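Local coordinates for protein metallo-beta-lactamase (Serratia marcescens, PDB 3VPE) that probably hydrolyses beta-lactam antibiotics as a zinc-dependent metallo-beta-lactamase, using two zinc ions and a water that bridges them, at residues G42-G47 against S73-A78; L69-H74 against I155-Q160. All coordinates share one frame; numbering follows the deposited sequence.

Contact 1 of 2, residues G42-G47 against S73-A78; sequences GTTEKG and SHEDHA. With ZN (zinc ion), chain C; ZN (zinc ion), chain B; SO4 (sulfate ion), chain F.
Gly42 and Thr43 meet the short helix 75-78 mainly through backbone atoms. Gly42 N donates to His77 O at 2.9 Å, with an angle of 157° at the hydrogen. Beside it, two CA-H groups face carbonyls of the same helix: Thr43 CA lies 3.2 Å from Asp76 O, and Thr44 CA lies 3.5 Å from Glu75 O, the latter with an angle of 165° at the hydrogen. Side chains add little here; Thr44 CG2 runs alongside Glu75 and comes 3.8 Å from its OE1. The carboxylate is brought round by a bend at chi2 (96°), and water 1 lies between the segments, accepting from Glu45 N and within hydrogen-bonding distance of Glu75 OE1.

The helix met in this way carries the second half of the HxHxDH signature of the metallo-beta-lactamase superfamily. The side chains of Asp76 and His77 leave from its other side: Asp76 OD2 binds one zinc ion at 2.1 Å together with His77 NE2, and His215 completes the protein ligands of that metal. His74, the N-cap residue, binds the other zinc ion through ND1, while its backbone O receives both His77 N and Ala78 N. Water 2 bridges the two metals and donates to Asp76 OD1 at 2.8 Å, so each carboxylate oxygen of Asp76 has its own partner; this water sits where the family's presumed nucleophile is found.

Farther out, the 42-47 loop is braced internally. Thr43 OG1 bonds Gly42 O, and Thr44 OG1 accepts from Gly47 N at 2.7 Å, a capping bond at the turn into helix 47-57. Lys46 NZ donates to a sulfate ion, probably from the crystallisation liquor.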
loop_
_atom_site.group_PDB
_atom_site.type_symbol
_atom_site.label_atom_id
_atom_site.label_comp_id
_atom_site.label_asym_id
_atom_site.label_seq_id
_atom_site.Cartn_x
_atom_site.Cartn_y
_atom_site.Cartn_z
ATOM N N GLY A 42 2.014 0.399 7.282
ATOM C CA GLY A 42 1.907 0.689 8.728
ATOM C C GLY A 42 0.998 1.842 9.086
ATOM O O GLY A 42 0.714 2.076 10.281
ATOM N N THR A 43 0.488 2.538 8.077
ATOM C CA THR A 43 -0.209 3.821 8.235
ATOM C C THR A 43 0.713 4.870 8.854
ATOM O O THR A 43 1.906 4.851 8.588
ATOM C CB THR A 43 -1.597 3.727 8.932
ATOM O OG1 THR A 43 -1.440 3.629 10.359
ATOM C CG2 THR A 43 -2.361 2.498 8.444
ATOM N N THR A 44 0.144 5.775 9.643
ATOM C CA THR A 44 0.915 6.886 10.235
ATOM C C THR A 44 1.563 6.441 11.536
ATOM O O THR A 44 1.255 5.371 12.064
ATOM C CB THR A 44 -0.013 8.051 10.569
ATOM O OG1 THR A 44 -0.993 7.556 11.498
ATOM C CG2 THR A 44 -0.707 8.629 9.319
ATOM N N GLU A 45 2.454 7.278 12.098
ATOM C CA GLU A 45 3.050 6.970 13.399
ATOM C C GLU A 45 1.958 6.758 14.468
ATOM O O GLU A 45 2.034 5.780 15.208
ATOM C CB GLU A 45 3.983 8.104 13.821
ATOM C CG GLU A 45 4.725 7.849 15.117
ATOM C CD GLU A 45 5.667 8.985 15.473
ATOM O OE1 GLU A 45 5.797 9.927 14.664
ATOM O OE2 GLU A 45 6.286 8.909 16.556
ATOM N N LYS A 46 0.956 7.648 14.507
ATOM C CA LYS A 46 -0.184 7.511 15.449
ATOM C C LYS A 46 -1.074 6.345 15.042
ATOM O O LYS A 46 -1.709 5.704 15.882
ATOM C CB LYS A 46 -1.040 8.769 15.485
ATOM C CG LYS A 46 -0.465 9.874 16.352
ATOM C CD LYS A 46 -1.379 11.083 16.359
ATOM C CE LYS A 46 -1.487 11.704 14.980
ATOM N NZ LYS A 46 -2.702 12.558 14.920
ATOM N N GLY A 47 -1.124 6.065 13.747
ATOM C CA GLY A 47 -1.953 4.975 13.262
ATOM C C GLY A 47 -1.442 3.588 13.590
ATOM O O GLY A 47 -2.223 2.637 13.532
ATOM N N SER A 73 7.358 5.177 0.770
ATOM C CA SER A 73 7.944 5.768 1.972
ATOM C C SER A 73 7.482 7.209 2.272
ATOM O O SER A 73 8.322 8.134 2.395
ATOM C CB SER A 73 9.477 5.628 1.852
ATOM O OG SER A 73 9.902 6.158 0.614
ATOM N N HIS A 74 6.163 7.408 2.351
ATOM C CA HIS A 74 5.589 8.664 2.857
ATOM C C HIS A 74 5.015 8.395 4.209
ATOM O O HIS A 74 4.547 7.268 4.454
ATOM C CB HIS A 74 4.519 9.194 1.927
ATOM C CG HIS A 74 5.066 9.821 0.685
ATOM N ND1 HIS A 74 4.328 10.001 -0.418
ATOM C CD2 HIS A 74 6.326 10.340 0.407
ATOM C CE1 HIS A 74 5.079 10.597 -1.358
ATOM N NE2 HIS A 74 6.299 10.803 -0.851
ATOM N N GLU A 75 5.015 9.414 5.079
ATOM C CA GLU A 75 4.578 9.243 6.449
ATOM C C GLU A 75 3.185 8.645 6.609
ATOM O O GLU A 75 2.939 7.966 7.618
ATOM C CB GLU A 75 4.674 10.571 7.243
ATOM C CG GLU A 75 3.756 11.687 6.750
ATOM C CD GLU A 75 2.439 11.787 7.523
ATOM O OE1 GLU A 75 2.200 10.982 8.457
ATOM O OE2 GLU A 75 1.642 12.703 7.212
ATOM N N ASP A 76 2.281 8.925 5.672
ATOM C CA ASP A 76 0.888 8.454 5.806
ATOM C C ASP A 76 0.770 6.929 5.642
ATOM O O ASP A 76 -0.184 6.332 6.177
ATOM C CB ASP A 76 -0.125 9.246 4.942
ATOM C CG ASP A 76 0.219 9.298 3.464
ATOM O OD1 ASP A 76 1.433 9.367 3.118
ATOM O OD2 ASP A 76 -0.742 9.349 2.658
ATOM N N HIS A 77 1.727 6.318 4.940
ATOM C CA HIS A 77 1.745 4.827 4.747
ATOM C C HIS A 77 2.786 4.092 5.538
ATOM O O HIS A 77 2.590 2.928 5.908
ATOM C CB HIS A 77 1.912 4.490 3.248
ATOM C CG HIS A 77 0.939 5.216 2.384
ATOM N ND1 HIS A 77 -0.340 4.766 2.161
ATOM C CD2 HIS A 77 1.030 6.465 1.799
ATOM C CE1 HIS A 77 -0.985 5.661 1.390
ATOM N NE2 HIS A 77 -0.153 6.715 1.169
ATOM N N ALA A 78 3.935 4.754 5.767
ATOM C CA ALA A 78 5.119 4.155 6.344
ATOM C C ALA A 78 5.437 4.715 7.738
ATOM O O ALA A 78 6.299 4.139 8.402
ATOM C CB ALA A 78 6.305 4.404 5.415
HETATM ZN ZN ZN C . -0.597 8.654 0.666
HETATM ZN ZN ZN B . 2.473 9.198 -0.819
HETATM S S SO4 F . -3.877 12.346 11.312
HETATM O O1 SO4 F . -3.601 13.105 12.555
HETATM O O2 SO4 F . -2.737 11.443 11.050
HETATM O O3 SO4 F . -5.153 11.602 11.487
HETATM O O4 SO4 F . -3.999 13.284 10.178
HETATM O O HOH W 1 3.462 9.486 10.594
HETATM O O HOH W 2 1.088 9.835 0.430
HETATM O O HOH W 3 -0.413 8.468 -1.534
#

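Contact 2 of 2, residues L69-H74 against I155-Q160; sequences LSTHSH and ITWTWQ. With ZN (zinc ion), chain B.
In the αβ/βα sandwich of the metallo-beta-lactamases, the end of strand 65-69 and the loop that follows it into the zinc-binding HxHxDH motif meet strand 155-163 of the other sheet through Leu69, Ser70 and Thr71. Trp157 reaches across from that strand, and its indole lies between two aliphatic groups: Ile155 CG2 of its own strand over the centre of one face, and Leu69 over the opposite face. Leu69 CB makes a CH-pi contact with the five-membered ring of Trp157, 3.8 Å from its centroid, and is 3.6 Å from Trp157 CE2. With CD1 anti to CA (chi2 -177°), the leucine extends across the same face until Leu69 CD1 is 3.6 Å from Trp157 CE3.

The indole edge is held as well. Trp157 NE1 donates to Ser70 O at 3.0 Å; the oxygen lies in the ring plane, yet the donor stands above the carbonyl plane, 73° out of it. The next carbonyl, Thr71 O, accepts from Ile155 N at 2.9 Å. Ser70 and Thr71 lead directly into His72, whose NE2 binds the zinc also held by His74 and His150. Thr71 OG1 turns to Asp41, whereas its CG2 packs at Trp157 CD1. Ile155 O, buried without a hydrogen-bond partner, faces Thr71 CA at 3.4 Å in a CA-H···O contact.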
loop_
_atom_site.group_PDB
_atom_site.type_symbol
_atom_site.label_atom_id
_atom_site.label_comp_id
_atom_site.label_asym_id
_atom_site.label_seq_id
_atom_site.Cartn_x
_atom_site.Cartn_y
_atom_site.Cartn_z
ATOM N N LEU A 69 5.321 -5.318 4.309
ATOM C CA LEU A 69 5.617 -4.836 2.947
ATOM C C LEU A 69 5.291 -3.361 2.880
ATOM O O LEU A 69 4.253 -2.954 3.376
ATOM C CB LEU A 69 4.797 -5.622 1.917
ATOM C CG LEU A 69 4.856 -7.149 2.077
ATOM C CD1 LEU A 69 4.039 -7.756 0.937
ATOM C CD2 LEU A 69 6.275 -7.675 2.047
ATOM N N SER A 70 6.165 -2.549 2.281
ATOM C CA SER A 70 5.883 -1.128 2.135
ATOM C C SER A 70 5.495 -0.811 0.687
ATOM O O SER A 70 6.226 -1.186 -0.220
ATOM C CB SER A 70 7.158 -0.340 2.483
ATOM O OG SER A 70 6.987 1.061 2.202
ATOM N N THR A 71 4.379 -0.113 0.480
ATOM C CA THR A 71 4.083 0.462 -0.847
ATOM C C THR A 71 5.044 1.610 -1.137
ATOM O O THR A 71 5.842 1.536 -2.069
ATOM C CB THR A 71 2.633 0.984 -0.956
ATOM O OG1 THR A 71 2.348 1.856 0.146
ATOM C CG2 THR A 71 1.631 -0.218 -1.000
ATOM N N HIS A 72 4.993 2.679 -0.338
ATOM C CA HIS A 72 5.953 3.750 -0.535
ATOM C C HIS A 72 6.220 4.483 0.764
ATOM O O HIS A 72 5.429 4.428 1.729
ATOM C CB HIS A 72 5.540 4.697 -1.685
ATOM C CG HIS A 72 4.355 5.573 -1.371
ATOM N ND1 HIS A 72 3.097 5.230 -1.678
ATOM C CD2 HIS A 72 4.291 6.847 -0.814
ATOM C CE1 HIS A 72 2.254 6.219 -1.311
ATOM N NE2 HIS A 72 2.983 7.212 -0.770
ATOM N N SER A 73 7.358 5.177 0.770
ATOM C CA SER A 73 7.944 5.768 1.972
ATOM C C SER A 73 7.482 7.209 2.272
ATOM O O SER A 73 8.322 8.134 2.395
ATOM C CB SER A 73 9.477 5.628 1.852
ATOM O OG SER A 73 9.902 6.158 0.614
ATOM N N HIS A 74 6.163 7.408 2.351
ATOM C CA HIS A 74 5.589 8.664 2.857
ATOM C C HIS A 74 5.015 8.395 4.209
ATOM O O HIS A 74 4.547 7.268 4.454
ATOM C CB HIS A 74 4.519 9.194 1.927
ATOM C CG HIS A 74 5.066 9.821 0.685
ATOM N ND1 HIS A 74 4.328 10.001 -0.418
ATOM C CD2 HIS A 74 6.326 10.340 0.407
ATOM C CE1 HIS A 74 5.079 10.597 -1.358
ATOM N NE2 HIS A 74 6.299 10.803 -0.851
ATOM N N ILE A 155 6.170 0.259 -4.688
ATOM C CA ILE A 155 5.855 -1.099 -5.093
ATOM C C ILE A 155 4.379 -1.362 -4.883
ATOM O O ILE A 155 3.811 -1.014 -3.845
ATOM C CB ILE A 155 6.656 -2.134 -4.237
ATOM C CG1 ILE A 155 8.185 -1.980 -4.411
ATOM C CG2 ILE A 155 6.175 -3.587 -4.509
ATOM C CD1 ILE A 155 8.760 -2.478 -5.733
ATOM N N THR A 156 3.778 -1.978 -5.909
ATOM C CA THR A 156 2.442 -2.538 -5.838
ATOM C C THR A 156 2.603 -4.052 -5.645
ATOM O O THR A 156 3.404 -4.699 -6.334
ATOM C CB THR A 156 1.700 -2.219 -7.142
ATOM O OG1 THR A 156 1.405 -0.806 -7.190
ATOM C CG2 THR A 156 0.419 -2.993 -7.258
ATOM N N TRP A 157 1.841 -4.587 -4.699
ATOM C CA TRP A 157 2.034 -5.967 -4.225
ATOM C C TRP A 157 0.849 -6.792 -4.650
ATOM O O TRP A 157 -0.285 -6.346 -4.531
ATOM C CB TRP A 157 2.147 -5.965 -2.704
ATOM C CG TRP A 157 3.340 -5.196 -2.159
ATOM C CD1 TRP A 157 3.366 -3.876 -1.703
ATOM C CD2 TRP A 157 4.714 -5.681 -1.997
ATOM N NE1 TRP A 157 4.634 -3.536 -1.252
ATOM C CE2 TRP A 157 5.484 -4.552 -1.437
ATOM C CE3 TRP A 157 5.366 -6.866 -2.285
ATOM C CZ2 TRP A 157 6.831 -4.673 -1.130
ATOM C CZ3 TRP A 157 6.734 -6.963 -1.968
ATOM C CH2 TRP A 157 7.419 -5.882 -1.386
ATOM N N THR A 158 1.085 -8.016 -5.128
ATOM C CA THR A 158 -0.043 -8.881 -5.556
ATOM C C THR A 158 0.037 -10.295 -4.994
ATOM O O THR A 158 1.120 -10.788 -4.658
ATOM C CB THR A 158 -0.110 -8.973 -7.088
ATOM O OG1 THR A 158 1.086 -9.596 -7.574
ATOM C CG2 THR A 158 -0.262 -7.564 -7.707
ATOM N N TRP A 159 -1.125 -10.915 -4.852
ATOM C CA TRP A 159 -1.181 -12.291 -4.363
ATOM C C TRP A 159 -2.512 -12.877 -4.711
ATOM O O TRP A 159 -3.326 -12.256 -5.391
ATOM C CB TRP A 159 -0.978 -12.349 -2.858
ATOM C CG TRP A 159 -1.991 -11.577 -2.041
ATOM C CD1 TRP A 159 -3.210 -12.008 -1.546
ATOM C CD2 TRP A 159 -1.875 -10.164 -1.614
ATOM N NE1 TRP A 159 -3.837 -10.982 -0.833
ATOM C CE2 TRP A 159 -3.064 -9.871 -0.823
ATOM C CE3 TRP A 159 -0.890 -9.175 -1.754
ATOM C CZ2 TRP A 159 -3.270 -8.622 -0.244
ATOM C CZ3 TRP A 159 -1.099 -7.926 -1.156
ATOM C CH2 TRP A 159 -2.259 -7.658 -0.406
ATOM N N GLN A 160 -2.731 -14.116 -4.290
ATOM C CA GLN A 160 -4.051 -14.756 -4.434
ATOM C C GLN A 160 -4.613 -15.142 -3.073
ATOM O O GLN A 160 -3.874 -15.563 -2.181
ATOM C CB GLN A 160 -3.942 -16.019 -5.262
ATOM C CG GLN A 160 -3.583 -15.860 -6.718
ATOM C CD GLN A 160 -3.592 -17.245 -7.323
ATOM O OE1 GLN A 160 -2.559 -17.884 -7.389
ATOM N NE2 GLN A 160 -4.793 -17.766 -7.611
HETATM ZN ZN ZN B . 2.473 9.198 -0.819
HETATM O O HOH W 2 1.088 9.835 0.430
#

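In the fold
Both contacts are buried and lie about 13 Å apart, centre to centre, on successive parts of one run of chain: 69-74 and 73-78 share Ser73 and His74, and together carry the whole HxHxDH motif. Contact 2 is nearer the centre of the molecule and joins the two sheets, so an aromatic ring packed on aliphatic carbons dominates it. Contact 1 is mostly backbone against backbone, polar and water-linked, with Glu45 and Lys46 reaching solvent at its margin. The two meet at the shared zinc site, where His77 CD2 lies 3.3 Å from His72 NE2.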